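Local coordinates for protein acetaldehyde dehydrogenase (Acetylating) (PDB 5J78) that probably catalyses the reversible, NAD-dependent conversion of acetaldehyde and coenzyme A to acetyl-CoA, as an acetylating aldehyde dehydrogenase, at residues E207-K212 with P223-A228. Sequence-based numbering, arbitrary orientation. Where two conformers were deposited one is given.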
loop_
_atom_site.group_PDB
_atom_site.type_symbol
_atom_site.label_atom_id
_atom_site.label_comp_id
_atom_site.label_asym_id
_atom_site.label_seq_id
_atom_site.Cartn_x
_atom_site.Cartn_y
_atom_site.Cartn_z
ATOM N N GLU A 207 3.455 0.120 -14.481
ATOM C CA GLU A 207 2.789 -0.876 -15.301
ATOM C C GLU A 207 3.839 -1.806 -15.899
ATOM O O GLU A 207 3.704 -3.015 -15.866
ATOM C CB GLU A 207 1.965 -0.197 -16.412
ATOM C CG GLU A 207 1.094 -1.148 -17.234
ATOM C CD GLU A 207 -0.129 -1.681 -16.471
ATOM O OE1 GLU A 207 -0.453 -1.151 -15.389
ATOM O OE2 GLU A 207 -0.776 -2.630 -16.967
ATOM N N LEU A 208 4.897 -1.223 -16.440
ATOM C CA LEU A 208 5.930 -2.010 -17.108
ATOM C C LEU A 208 6.631 -2.964 -16.140
ATOM O O LEU A 208 6.936 -4.110 -16.491
ATOM C CB LEU A 208 6.968 -1.099 -17.767
ATOM C CG LEU A 208 8.118 -1.848 -18.437
ATOM C CD1 LEU A 208 7.631 -2.687 -19.607
ATOM C CD2 LEU A 208 9.166 -0.844 -18.905
ATOM N N MET A 209 6.893 -2.485 -14.931
ATOM C CA MET A 209 7.617 -3.279 -13.951
ATOM C C MET A 209 6.763 -4.433 -13.391
ATOM O O MET A 209 7.306 -5.480 -13.073
ATOM C CB MET A 209 8.117 -2.397 -12.802
ATOM C CG MET A 209 9.316 -1.528 -13.158
ATOM S SD MET A 209 10.062 -0.835 -11.684
ATOM C CE MET A 209 11.375 0.123 -12.446
ATOM N N LYS A 210 5.443 -4.264 -13.317
ATOM C CA LYS A 210 4.602 -5.236 -12.607
ATOM C C LYS A 210 3.709 -6.079 -13.507
ATOM O O LYS A 210 3.076 -7.014 -13.038
ATOM C CB LYS A 210 3.738 -4.510 -11.584
ATOM C CG LYS A 210 4.565 -3.786 -10.514
ATOM C CD LYS A 210 3.678 -2.960 -9.616
ATOM C CE LYS A 210 4.415 -2.477 -8.390
ATOM N NZ LYS A 210 3.545 -1.653 -7.506
ATOM N N HIS A 211 3.665 -5.750 -14.792
ATOM C CA HIS A 211 2.744 -6.402 -15.707
ATOM C C HIS A 211 2.972 -7.919 -15.784
ATOM O O HIS A 211 4.104 -8.377 -15.689
ATOM C CB HIS A 211 2.875 -5.796 -17.103
ATOM C CG HIS A 211 1.713 -6.097 -17.990
ATOM N ND1 HIS A 211 1.619 -7.261 -18.723
ATOM C CD2 HIS A 211 0.582 -5.402 -18.241
ATOM C CE1 HIS A 211 0.489 -7.256 -19.407
ATOM N NE2 HIS A 211 -0.163 -6.141 -19.126
ATOM N N LYS A 212 1.891 -8.687 -15.955
ATOM C CA LYS A 212 1.977 -10.149 -16.045
ATOM C C LYS A 212 2.939 -10.644 -17.122
ATOM O O LYS A 212 3.606 -11.659 -16.939
ATOM C CB LYS A 212 0.586 -10.762 -16.298
ATOM C CG LYS A 212 -0.088 -10.372 -17.622
ATOM C CD LYS A 212 -1.411 -11.124 -17.832
ATOM C CE LYS A 212 -2.326 -10.402 -18.831
ATOM N NZ LYS A 212 -1.659 -10.041 -20.132
ATOM N N PRO A 223 19.063 5.005 -6.879
ATOM C CA PRO A 223 18.732 4.006 -5.858
ATOM C C PRO A 223 17.235 3.878 -5.642
ATOM O O PRO A 223 16.765 2.804 -5.272
ATOM C CB PRO A 223 19.421 4.540 -4.598
ATOM C CG PRO A 223 20.481 5.401 -5.068
ATOM C CD PRO A 223 19.973 6.031 -6.345
ATOM N N GLY A 224 16.506 4.961 -5.892
ATOM C CA GLY A 224 15.063 4.964 -5.750
ATOM C C GLY A 224 14.382 4.056 -6.745
ATOM O O GLY A 224 13.471 3.286 -6.415
ATOM N N LEU A 225 14.817 4.141 -7.991
ATOM C CA LEU A 225 14.160 3.379 -9.038
ATOM C C LEU A 225 14.559 1.906 -8.948
ATOM O O LEU A 225 13.761 1.023 -9.238
ATOM C CB LEU A 225 14.504 3.944 -10.401
ATOM C CG LEU A 225 13.908 3.108 -11.514
ATOM C CD1 LEU A 225 13.188 3.985 -12.529
ATOM C CD2 LEU A 225 15.066 2.306 -12.119
ATOM N N VAL A 226 15.790 1.652 -8.524
ATOM C CA VAL A 226 16.266 0.286 -8.355
ATOM C C VAL A 226 15.521 -0.401 -7.206
ATOM O O VAL A 226 15.163 -1.579 -7.306
ATOM C CB VAL A 226 17.781 0.268 -8.107
ATOM C CG1 VAL A 226 18.266 -1.129 -7.667
ATOM C CG2 VAL A 226 18.504 0.727 -9.361
ATOM N N LYS A 227 15.291 0.341 -6.120
ATOM C CA LYS A 227 14.548 -0.177 -4.985
ATOM C C LYS A 227 13.149 -0.542 -5.467
ATOM O O LYS A 227 12.588 -1.561 -5.066
ATOM C CB LYS A 227 14.483 0.848 -3.836
ATOM C CG LYS A 227 14.035 0.278 -2.468
ATOM C CD LYS A 227 15.138 -0.603 -1.807
ATOM C CE LYS A 227 14.733 -1.134 -0.402
ATOM N NZ LYS A 227 15.718 -2.102 0.252
ATOM N N ALA A 228 12.592 0.287 -6.347
ATOM C CA ALA A 228 11.271 0.010 -6.911
ATOM C C ALA A 228 11.274 -1.281 -7.726
ATOM O O ALA A 228 10.321 -2.077 -7.677
ATOM C CB ALA A 228 10.807 1.153 -7.769
#
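Met209, in the last turn of helix 202-210, faces the short helix 223-229, and the closest pair of CA atoms, Met209 CA and Ala228 CA, is 8.6 Å apart. On the 207-212 side, Met209 carries essentially the whole contact: no hydrogen bond crosses, and the two segments bury just 116 Å² between them, more than half of it on Met209. Its CB already points at the other helix. With CG anti to the carbonyl carbon (chi1 -75°) and the chain extended beyond it (chi2 -167°, chi3 -179°), the thioether reaches straight across. The methyl CE ends 4.0 Å from Leu225 CG and 4.1 Å from Leu225 O, so it meets both the branch point of the leucine and its carbonyl. One atom back, SD lies against the following turn, 4.2 Å from Ala228 C and 4.5 Å from Ala228 CB. These separations indicate van der Waals packing on the Leu225 and Ala228 side of the helix, whereas Val226 directs its CB away. Strand 216-219 links the two helices and runs parallel to strand 124-138, in keeping with the Rossmann-like cofactor domain of aldehyde dehydrogenases. Met209 and Leu225 both rest on Ile137 of strand 124-138, while Leu208 packs on Val36 of helix 28-51 and on Val162 and Ser164 of strand 160-165.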